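Local coordinates for CBS domain-containing protein (Pyrococcus horikoshii, PDB 2YZQ) that is of unknown function but binds S-adenosylmethionine through its CBS domains, probably as a sensor or regulatory module, at residues V32-P36 and I47-K51. Sequence-based numbering, arbitrary orientation.
Sequences VRSFP and IISVK
Arg33 makes the first backbone bond to 47-51: its O accepts the N-H of Val50 at 3.1 Å. Val50 CG1 lies 3.4 Å from the same Arg33 O; a chi1 of 60° sets this methyl between Val50's own N and carbonyl carbon and so beside that oxygen. Next comes Ser34, opposite Ser49 in a non-hydrogen-bonded pair of the antiparallel hairpin 34-38/44-49. Ser34 CB sits tightly against Ile48 O, at 3.1 Å, while Ser34 OG touches Ile47 CD1 at 3.2 Å, a close contact with a methyl, diagonal across the pairing and not a hydrogen bond. Ile47 CG1 lies 3.3 Å from Phe35 O, and with both torsions extended (chi1 -168°, chi2 170°) CD1 runs on to that hydroxyl; the residue also packs on Val70, Tyr91 and Arg93. Replacing Ile47 by an alanine removes CG1 and CD1, which would probably leave Ser34 OG, Tyr91 and Arg93 without their apolar neighbour. Phe35 and Ile48 form the hydrogen-bonded pair, Phe35 N to Ile48 O at 2.8 Å and Ile48 N to Phe35 O at 3.0 Å; on the face away from Ser34, Ile48 CG2 meets Phe35 CB at 4.1 Å. Pro36 closes the run opposite Ile47, while its backbone bonds to Ile14 on the neighbouring parallel strand. Three main-chain bonds thus fix the register of this CBS-domain hairpin, and side chains add mainly apolar contacts, with Ile47 and Pro36 buried on the face that also carries Ser34 and Ser49.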
# COMPACT_ATOMS: atom_id res chain seq x y z
N VAL A 32 -11.30 10.91 4.94
CA VAL A 32 -10.61 9.65 4.66
C VAL A 32 -9.20 9.91 4.13
O VAL A 32 -8.54 10.86 4.54
CB VAL A 32 -11.39 8.81 3.62
CG1 VAL A 32 -12.73 8.39 4.19
CG2 VAL A 32 -11.59 9.62 2.34
N ARG A 33 -8.75 9.05 3.22
CA ARG A 33 -7.42 9.17 2.63
C ARG A 33 -7.44 10.23 1.53
O ARG A 33 -6.54 11.08 1.46
CB ARG A 33 -7.00 7.82 2.06
CG ARG A 33 -5.52 7.69 1.75
CD ARG A 33 -5.20 6.28 1.30
NE ARG A 33 -5.63 5.28 2.27
CZ ARG A 33 -5.60 3.97 2.06
NH1 ARG A 33 -5.16 3.48 0.91
NH2 ARG A 33 -6.02 3.14 3.01
N SER A 34 -8.46 10.18 0.68
CA SER A 34 -8.60 11.14 -0.41
C SER A 34 -10.06 11.15 -0.87
O SER A 34 -10.80 10.20 -0.62
CB SER A 34 -7.69 10.76 -1.58
OG SER A 34 -8.07 9.51 -2.14
N PHE A 35 -10.46 12.23 -1.54
CA PHE A 35 -11.83 12.36 -2.03
C PHE A 35 -11.87 12.57 -3.54
O PHE A 35 -11.05 13.30 -4.09
CB PHE A 35 -12.53 13.56 -1.39
CG PHE A 35 -12.65 13.49 0.10
CD1 PHE A 35 -13.36 12.46 0.71
CD2 PHE A 35 -12.07 14.47 0.90
CE1 PHE A 35 -13.50 12.42 2.10
CE2 PHE A 35 -12.20 14.43 2.29
CZ PHE A 35 -12.92 13.40 2.89
N PRO A 36 -12.82 11.91 -4.23
CA PRO A 36 -12.89 12.12 -5.68
C PRO A 36 -13.40 13.55 -5.87
O PRO A 36 -14.22 14.02 -5.07
CB PRO A 36 -13.91 11.08 -6.13
CG PRO A 36 -13.76 9.99 -5.11
CD PRO A 36 -13.65 10.77 -3.82
N ILE A 47 -8.84 13.83 -8.22
CA ILE A 47 -8.88 13.36 -6.84
C ILE A 47 -7.97 14.22 -5.98
O ILE A 47 -6.94 14.72 -6.45
CB ILE A 47 -8.43 11.88 -6.74
CG1 ILE A 47 -8.77 11.32 -5.36
CG2 ILE A 47 -6.93 11.77 -6.99
CD1 ILE A 47 -8.57 9.82 -5.24
N ILE A 48 -8.35 14.41 -4.72
CA ILE A 48 -7.55 15.20 -3.80
C ILE A 48 -7.22 14.39 -2.56
O ILE A 48 -8.10 13.77 -1.95
CB ILE A 48 -8.30 16.50 -3.38
CG1 ILE A 48 -7.39 17.36 -2.50
CG2 ILE A 48 -9.58 16.16 -2.65
CD1 ILE A 48 -6.12 17.83 -3.19
N SER A 49 -5.94 14.37 -2.19
CA SER A 49 -5.48 13.63 -1.02
C SER A 49 -5.24 14.55 0.17
O SER A 49 -4.84 15.70 -0.00
CB SER A 49 -4.19 12.88 -1.36
OG SER A 49 -3.19 13.77 -1.80
N VAL A 50 -5.49 14.03 1.37
CA VAL A 50 -5.30 14.81 2.59
C VAL A 50 -3.82 15.15 2.78
O VAL A 50 -3.49 16.24 3.25
CB VAL A 50 -5.81 14.04 3.82
CG1 VAL A 50 -5.06 12.73 3.98
CG2 VAL A 50 -5.67 14.89 5.07
N LYS A 51 -2.94 14.22 2.42
CA LYS A 51 -1.50 14.45 2.56
C LYS A 51 -1.04 15.64 1.74
O LYS A 51 -0.16 16.39 2.16
CB LYS A 51 -0.72 13.20 2.14
CG LYS A 51 -0.73 12.07 3.16
CD LYS A 51 0.12 10.91 2.70
CE LYS A 51 0.23 9.84 3.77
NZ LYS A 51 0.90 10.35 5.00